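Local atomic coordinates of cytochrome P450 (PDB entry 5L91), a protein that binds heme b and corticosterone and probably works as a monooxygenase that activates molecular oxygen at the heme iron. Residues A[116-121]-A[144-149]; A[291-296]-A[310-315]. All coordinates share one frame; numbering follows the deposited sequence.

Interaction 1 of 2, residues A[116-121]-A[144-149]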
loop_
_atom_site.group_PDB
_atom_site.type_symbol
_atom_site.label_atom_id
_atom_site.label_comp_id
_atom_site.label_asym_id
_atom_site.label_seq_id
_atom_site.Cartn_x
_atom_site.Cartn_y
_atom_site.Cartn_z
ATOM N N ALA A 116 -15.589 -0.379 -10.343
ATOM C CA ALA A 116 -15.895 -1.214 -11.501
ATOM C C ALA A 116 -15.881 -0.400 -12.795
ATOM O O ALA A 116 -15.289 -0.822 -13.799
ATOM C CB ALA A 116 -17.263 -1.893 -11.291
ATOM N N ARG A 117 -16.497 0.781 -12.785
ATOM C CA ARG A 117 -16.516 1.621 -13.984
ATOM C C ARG A 117 -15.103 1.994 -14.402
ATOM O O ARG A 117 -14.736 1.909 -15.577
ATOM C CB ARG A 117 -17.346 2.883 -13.718
ATOM C CG ARG A 117 -17.238 3.965 -14.797
ATOM C CD ARG A 117 -17.753 5.293 -14.336
ATOM N NE ARG A 117 -16.594 6.154 -14.013
ATOM C CZ ARG A 117 -16.398 6.750 -12.845
ATOM N NH1 ARG A 117 -17.295 6.632 -11.869
ATOM N NH2 ARG A 117 -15.312 7.489 -12.661
ATOM N N ILE A 118 -14.294 2.437 -13.449
ATOM C CA ILE A 118 -12.937 2.844 -13.790
ATOM C C ILE A 118 -12.153 1.667 -14.350
ATOM O O ILE A 118 -11.371 1.810 -15.308
ATOM C CB ILE A 118 -12.262 3.447 -12.558
ATOM C CG1 ILE A 118 -12.909 4.795 -12.273
ATOM C CG2 ILE A 118 -10.778 3.564 -12.776
ATOM C CD1 ILE A 118 -12.572 5.346 -10.930
ATOM N N THR A 119 -12.336 0.494 -13.741
ATOM C CA THR A 119 -11.701 -0.734 -14.217
ATOM C C THR A 119 -12.080 -1.003 -15.653
ATOM O O THR A 119 -11.235 -1.376 -16.483
ATOM C CB THR A 119 -12.143 -1.931 -13.343
ATOM O OG1 THR A 119 -11.684 -1.745 -12.008
ATOM C CG2 THR A 119 -11.596 -3.235 -13.870
ATOM N N ASN A 120 -13.370 -0.902 -15.950
ATOM C CA ASN A 120 -13.805 -1.136 -17.317
ATOM C C ASN A 120 -13.233 -0.077 -18.251
ATOM O O ASN A 120 -12.804 -0.398 -19.361
ATOM C CB ASN A 120 -15.337 -1.187 -17.382
ATOM C CG ASN A 120 -15.884 -0.806 -18.754
ATOM O OD1 ASN A 120 -15.909 -1.624 -19.680
ATOM N ND2 ASN A 120 -16.339 0.437 -18.882
ATOM N N GLU A 121 -13.182 1.187 -17.804
ATOM C CA GLU A 121 -12.588 2.231 -18.646
ATOM C C GLU A 121 -11.130 1.898 -18.943
ATOM O O GLU A 121 -10.696 1.943 -20.092
ATOM C CB GLU A 121 -12.682 3.599 -17.957
ATOM C CG GLU A 121 -14.042 4.287 -17.994
ATOM C CD GLU A 121 -14.156 5.453 -16.994
ATOM O OE1 GLU A 121 -13.126 6.031 -16.566
ATOM O OE2 GLU A 121 -15.295 5.780 -16.627
ATOM N N VAL A 144 -5.187 5.550 -8.313
ATOM C CA VAL A 144 -5.080 7.000 -8.392
ATOM C C VAL A 144 -6.429 7.600 -8.744
ATOM O O VAL A 144 -6.906 8.557 -8.115
ATOM C CB VAL A 144 -4.052 7.412 -9.463
ATOM C CG1 VAL A 144 -3.914 8.908 -9.401
ATOM C CG2 VAL A 144 -2.737 6.747 -9.268
ATOM N N MET A 145 -7.054 7.017 -9.765
ATOM C CA MET A 145 -8.344 7.462 -10.271
ATOM C C MET A 145 -9.419 7.198 -9.261
ATOM O O MET A 145 -10.321 8.015 -9.077
ATOM C CB MET A 145 -8.662 6.704 -11.560
ATOM C CG MET A 145 -7.767 7.139 -12.727
ATOM S SD MET A 145 -7.819 6.056 -14.146
ATOM C CE MET A 145 -6.781 6.920 -15.338
ATOM N N VAL A 146 -9.364 6.034 -8.611
ATOM C CA VAL A 146 -10.385 5.746 -7.625
ATOM C C VAL A 146 -10.282 6.737 -6.493
ATOM O O VAL A 146 -11.288 7.274 -6.015
ATOM C CB VAL A 146 -10.276 4.309 -7.084
ATOM C CG1 VAL A 146 -11.222 4.203 -5.988
ATOM C CG2 VAL A 146 -10.594 3.323 -8.130
ATOM N N ILE A 147 -9.070 6.903 -5.961
ATOM C CA ILE A 147 -8.993 7.742 -4.778
ATOM C C ILE A 147 -9.370 9.192 -5.106
ATOM O O ILE A 147 -10.006 9.871 -4.293
ATOM C CB ILE A 147 -7.603 7.640 -4.129
ATOM C CG1 ILE A 147 -7.670 8.222 -2.718
ATOM C CG2 ILE A 147 -6.517 8.400 -4.912
ATOM C CD1 ILE A 147 -8.732 7.552 -1.831
ATOM N N ALA A 148 -9.048 9.670 -6.312
ATOM C CA ALA A 148 -9.422 11.038 -6.675
ATOM C C ALA A 148 -10.938 11.188 -6.687
ATOM O O ALA A 148 -11.488 12.152 -6.134
ATOM C CB ALA A 148 -8.833 11.390 -8.047
ATOM N N ASP A 149 -11.622 10.204 -7.276
ATOM C CA ASP A 149 -13.079 10.214 -7.356
ATOM C C ASP A 149 -13.704 10.192 -5.968
ATOM O O ASP A 149 -14.521 11.056 -5.628
ATOM C CB ASP A 149 -13.521 9.010 -8.208
ATOM C CG ASP A 149 -15.017 8.968 -8.488
ATOM O OD1 ASP A 149 -15.835 9.267 -7.600
ATOM O OD2 ASP A 149 -15.373 8.538 -9.593
#
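The Arg117 guanidinium meets two carboxylates at its edge and in its own plane: OD2 of Asp149 across the contact, and OE2 of Glu121 one turn further along the same helix. Both belong to a pair of helices, 105-125 and 141-151, that correspond to helices D and E of the four-helix core of cytochromes P450. Their short segments run roughly antiparallel, at 144°, with 10.1 Å between axes. Arg117 NH2 makes a hydrogen-bonded salt bridge of 3.2 Å with Asp149 OD2, fairly straight and approaching the oxygen nearly along its C-O bond, and the two flat groups are close to coplanar. With CG anti to the backbone N (chi1 169°) and a bend at chi3, the arginine chain brings NH2 across to the partner helix while NE turns back to Glu121 OE2 at 2.9 Å. That second hydrogen-bonded salt bridge uses the syn side of the carboxylate, though tilted from its plane, so Arg117, Glu121 and Asp149 form a salt-bridge network gripping the guanidinium at two points. Asp149 also has a second cation, because OD1 pairs with Lys114 from the turn preceding Arg117; two such neighbours would tend to favour the ionised carboxylate. Were Asp149 replaced by an alanine, Lys114 would probably lose this mate, and Arg117 would stay tied to Glu121 but not to the facing helix. Beneath this network lies the apolar part of the interface, where Ile118 faces Val146 as the nearest backbone pair (CA to CA 7.3 Å). Of the Ile118 branches, CG2 rests against Met145 CB at 4.0 Å, close to the sulfur as well, whereas CD1, the branch nearer Asp149, touches both the Met145 carbonyl O and Val146 CG2, each at 4.0 Å.

Interaction 2 of 2, residues A[291-296]-A[310-315]. With C0R (corticosterone), chain F; HEM (protoporphyrin IX containing Fe), chain C.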
loop_
_atom_site.group_PDB
_atom_site.type_symbol
_atom_site.label_atom_id
_atom_site.label_comp_id
_atom_site.label_asym_id
_atom_site.label_seq_id
_atom_site.Cartn_x
_atom_site.Cartn_y
_atom_site.Cartn_z
ATOM N N ALA A 291 7.931 -4.176 5.236
ATOM C CA ALA A 291 8.475 -3.778 6.523
ATOM C C ALA A 291 7.930 -2.404 6.899
ATOM O O ALA A 291 7.551 -1.607 6.039
ATOM C CB ALA A 291 10.006 -3.743 6.489
ATOM N N LEU A 292 7.936 -2.127 8.197
ATOM C CA LEU A 292 7.529 -0.826 8.722
ATOM C C LEU A 292 8.619 -0.234 9.590
ATOM O O LEU A 292 9.746 -0.748 9.620
ATOM C CB LEU A 292 6.231 -0.939 9.519
ATOM C CG LEU A 292 5.000 -1.258 8.666
ATOM C CD1 LEU A 292 3.844 -1.504 9.568
ATOM C CD2 LEU A 292 4.715 -0.115 7.731
ATOM N N HIS A 293 8.300 0.855 10.284
ATOM C CA HIS A 293 9.287 1.575 11.059
ATOM C C HIS A 293 8.650 1.974 12.368
ATOM O O HIS A 293 7.490 2.376 12.397
ATOM C CB HIS A 293 9.828 2.797 10.324
ATOM C CG HIS A 293 10.748 3.618 11.157
ATOM N ND1 HIS A 293 10.343 4.774 11.791
ATOM C CD2 HIS A 293 12.043 3.432 11.502
ATOM C CE1 HIS A 293 11.360 5.284 12.463
ATOM N NE2 HIS A 293 12.401 4.486 12.308
ATOM N N ARG A 294 9.398 1.791 13.454
ATOM C CA ARG A 294 8.970 2.200 14.787
ATOM C C ARG A 294 10.173 2.747 15.538
ATOM O O ARG A 294 11.329 2.492 15.177
ATOM C CB ARG A 294 8.342 1.051 15.581
ATOM C CG ARG A 294 7.000 0.554 15.032
ATOM C CD ARG A 294 5.895 1.549 15.285
ATOM N NE ARG A 294 4.551 1.079 14.953
ATOM C CZ ARG A 294 4.013 1.097 13.732
ATOM N NH1 ARG A 294 4.701 1.527 12.660
ATOM N NH2 ARG A 294 2.779 0.689 13.589
ATOM N N ILE A 295 9.893 3.531 16.576
ATOM C CA ILE A 295 10.931 4.030 17.471
ATOM C C ILE A 295 10.634 3.522 18.871
ATOM O O ILE A 295 9.527 3.679 19.363
ATOM C CB ILE A 295 11.027 5.571 17.459
ATOM C CG1 ILE A 295 11.447 6.073 16.074
ATOM C CG2 ILE A 295 12.063 6.055 18.529
ATOM C CD1 ILE A 295 11.247 7.611 15.911
ATOM N N VAL A 296 11.621 2.937 19.528
ATOM C CA VAL A 296 11.390 2.460 20.887
ATOM C C VAL A 296 11.185 3.645 21.821
ATOM O O VAL A 296 12.011 4.555 21.859
ATOM C CB VAL A 296 12.573 1.607 21.347
ATOM C CG1 VAL A 296 12.314 1.048 22.715
ATOM C CG2 VAL A 296 12.831 0.491 20.338
ATOM N N GLY A 310 14.573 5.280 22.185
ATOM C CA GLY A 310 15.122 6.083 21.101
ATOM C C GLY A 310 15.749 5.286 19.981
ATOM O O GLY A 310 16.102 5.862 18.947
ATOM N N GLU A 311 15.913 3.981 20.139
ATOM C CA GLU A 311 16.473 3.209 19.056
ATOM C C GLU A 311 15.364 2.884 18.055
ATOM O O GLU A 311 14.191 2.770 18.405
ATOM C CB GLU A 311 17.159 1.961 19.617
ATOM C CG GLU A 311 18.513 2.275 20.330
ATOM C CD GLU A 311 19.219 1.039 20.906
ATOM O OE1 GLU A 311 18.521 0.058 21.261
ATOM O OE2 GLU A 311 20.460 1.052 21.021
ATOM N N HIS A 312 15.751 2.755 16.803
ATOM C CA HIS A 312 14.824 2.523 15.708
ATOM C C HIS A 312 14.619 1.026 15.459
ATOM O O HIS A 312 15.572 0.241 15.525
ATOM C CB HIS A 312 15.382 3.191 14.460
ATOM C CG HIS A 312 15.219 4.669 14.460
ATOM N ND1 HIS A 312 15.130 5.404 13.302
ATOM C CD2 HIS A 312 15.066 5.544 15.480
ATOM C CE1 HIS A 312 14.968 6.677 13.609
ATOM N NE2 HIS A 312 14.916 6.784 14.922
ATOM N N VAL A 313 13.367 0.645 15.161
ATOM C CA VAL A 313 12.971 -0.745 14.914
ATOM C C VAL A 313 12.319 -0.875 13.539
ATOM O O VAL A 313 11.396 -0.135 13.222
ATOM C CB VAL A 313 11.989 -1.256 15.982
ATOM C CG1 VAL A 313 11.691 -2.760 15.760
ATOM C CG2 VAL A 313 12.519 -1.022 17.332
ATOM N N VAL A 314 12.728 -1.882 12.785
ATOM C CA VAL A 314 12.144 -2.220 11.500
ATOM C C VAL A 314 11.591 -3.648 11.576
ATOM O O VAL A 314 12.317 -4.626 11.362
ATOM C CB VAL A 314 13.169 -2.091 10.370
ATOM C CG1 VAL A 314 12.569 -2.586 9.089
ATOM C CG2 VAL A 314 13.643 -0.622 10.239
ATOM N N PRO A 315 10.292 -3.801 11.833
ATOM C CA PRO A 315 9.636 -5.123 11.733
ATOM C C PRO A 315 9.324 -5.498 10.286
ATOM O O PRO A 315 8.771 -4.692 9.525
ATOM C CB PRO A 315 8.346 -4.931 12.533
ATOM C CG PRO A 315 8.016 -3.515 12.357
ATOM C CD PRO A 315 9.333 -2.744 12.183
HETATM C C1 C0R F . 9.801 3.134 6.188
HETATM C C2 C0R F . 8.379 2.643 6.406
HETATM C C3 C0R F . 7.587 3.267 7.651
HETATM C C4 C0R F . 7.925 4.832 7.980
HETATM C C5 C0R F . 9.251 5.375 7.374
HETATM C C6 C0R F . 9.762 6.857 7.632
HETATM C C7 C0R F . 11.094 6.779 8.528
HETATM C C8 C0R F . 12.119 5.911 7.839
HETATM C C9 C0R F . 11.588 4.513 7.283
HETATM C C10 C0R F . 10.221 4.524 6.522
HETATM C C11 C0R F . 12.787 3.812 6.493
HETATM C C12 C0R F . 14.172 3.764 7.383
HETATM C C13 C0R F . 14.557 5.049 8.127
HETATM C C14 C0R F . 13.257 5.732 8.850
HETATM C C15 C0R F . 13.714 6.841 9.408
HETATM C C16 C0R F . 15.118 6.359 10.029
HETATM C C17 C0R F . 15.357 4.886 9.213
HETATM C C18 C0R F . 15.146 6.047 7.078
HETATM C C19 C0R F . 10.352 5.348 5.210
HETATM C C20 C0R F . 16.844 4.590 8.929
HETATM C C21 C0R F . 17.238 3.148 8.552
HETATM O O1 C0R F . 6.768 2.659 8.340
HETATM O O2 C0R F . 12.974 4.455 5.358
HETATM O O3 C0R F . 17.670 5.492 9.005
HETATM O O4 C0R F . 18.416 3.150 7.775
HETATM C CHA HEM C . -1.881 1.953 7.268
HETATM C CHB HEM C . -0.561 -1.367 4.038
HETATM C CHC HEM C . -3.767 0.269 0.840
HETATM C CHD HEM C . -4.512 3.992 3.809
HETATM C C1A HEM C . -1.279 0.873 6.677
HETATM C C2A HEM C . -0.309 0.009 7.302
HETATM C C3A HEM C . 0.062 -0.900 6.392
HETATM C C4A HEM C . -0.662 -0.626 5.173
HETATM C CMA HEM C . 1.097 -2.030 6.527
HETATM C CAA HEM C . 0.207 0.177 8.737
HETATM C CBA HEM C . 1.341 1.202 8.729
HETATM C CGA HEM C . 1.859 1.386 10.151
HETATM O O1A HEM C . 1.431 0.657 11.063
HETATM O O2A HEM C . 2.660 2.305 10.410
HETATM C C1B HEM C . -1.359 -1.242 2.946
HETATM C C2B HEM C . -1.370 -2.178 1.860
HETATM C C3B HEM C . -2.226 -1.708 0.951
HETATM C C4B HEM C . -2.809 -0.501 1.481
HETATM C CMB HEM C . -0.477 -3.431 1.782
HETATM C CAB HEM C . -2.644 -2.309 -0.411
HETATM C CBB HEM C . -2.828 -3.601 -0.618
HETATM C C1C HEM C . -4.301 1.418 1.365
HETATM C C2C HEM C . -5.369 2.205 0.830
HETATM C C3C HEM C . -5.579 3.225 1.685
HETATM C C4C HEM C . -4.636 3.113 2.758
HETATM C CMC HEM C . -6.133 1.835 -0.452
HETATM C CAC HEM C . -6.592 4.384 1.586
HETATM C CBC HEM C . -7.017 4.800 0.394
HETATM C C1D HEM C . -3.850 3.769 4.975
HETATM C C2D HEM C . -3.843 4.670 6.089
HETATM C C3D HEM C . -3.110 4.116 7.055
HETATM C C4D HEM C . -2.646 2.844 6.564
HETATM C CMD HEM C . -4.566 6.044 6.122
HETATM C CAD HEM C . -2.777 4.704 8.468
HETATM C CBD HEM C . -3.703 4.224 9.555
HETATM C CGD HEM C . -3.278 4.714 10.904
HETATM O O1D HEM C . -4.186 4.718 11.760
HETATM O O2D HEM C . -2.106 5.137 11.109
HETATM N NA HEM C . -1.480 0.444 5.379
HETATM N NB HEM C . -2.241 -0.218 2.698
HETATM N NC HEM C . -3.878 2.001 2.527
HETATM N ND HEM C . -3.116 2.633 5.284
HETATM FE FE HEM C . -2.788 1.143 4.014
HETATM O O HOH W 1 -1.195 2.150 3.207
#
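Arg294 and Val313 form an antiparallel hydrogen-bonded pair, each N bonded to the other's O at 2.8 Å, and Leu292 N to Pro315 O continues the ladder beyond the strand. At the other end Gly310 N bonds to Val296 O while Val296 N bonds to Glu311 O; with Gly310 at a positive phi of 81°, this fits a G1 beta bulge. On the face carrying Ile295 and His312, the edge of the His293 ring turns toward the face of the His312 ring, centroids 4.7 Å apart and planes at 71°. Ile295 CG1 packs over a face of His312 in a CH-pi contact, 4.0 Å from the centroid. Corticosterone lies against both histidines: its C14 sits over one face of His293, offset toward the rim, and its C16 meets the edge of His312 at 3.4 Å from ND1. The other face of the sheet holds Arg294 and Val313, and here Val296 CG2 presses tightly on Val313 CG2, 3.4 Å apart. Arg294, bent at chi2 (-72°), swings its guanidinium away from the neighbouring strand to the heme. Its NH2 bonds almost straight to propionate O1A at 2.9 Å, and NH1 takes O2A with a less straight bond, so the carboxylate is held in two-pronged fashion along the guanidinium edge. NH1 also bonds to His293 O from above the carbonyl plane, which helps to fix the rotation of the group; Arg69 donates to the same oxygen. Leu292 CD2 touches corticosterone O1 and CD1 the propionate, bridging steroid and cofactor. A loop leading from helix 275-285 into a strand, with a basic residue on a heme propionate and loop residues against the ligand, is consistent with substrate recognition site 5 of P450s.

In the fold
Interactions 1 and 2 lie on opposite sides of the chain's centre, their own centres about 35 Å apart and their nearest atoms about 18 Å apart, so neither touches the other. The heme is what they have in common. The 144-149 segment approaches it through Ile147, which touches the cofactor, and Val146, whose side chain is about 8 Å away; interaction 2 binds a propionate through Arg294, and His350, His92 and Arg96 hydrogen-bond to the heme as well. Cys352 binds the iron, and a water is bound 2.0 Å from FE. The corticosterone O1 beside Leu292 and His293 is too far away to lie next to the iron. Another corticosterone also touches Leu292.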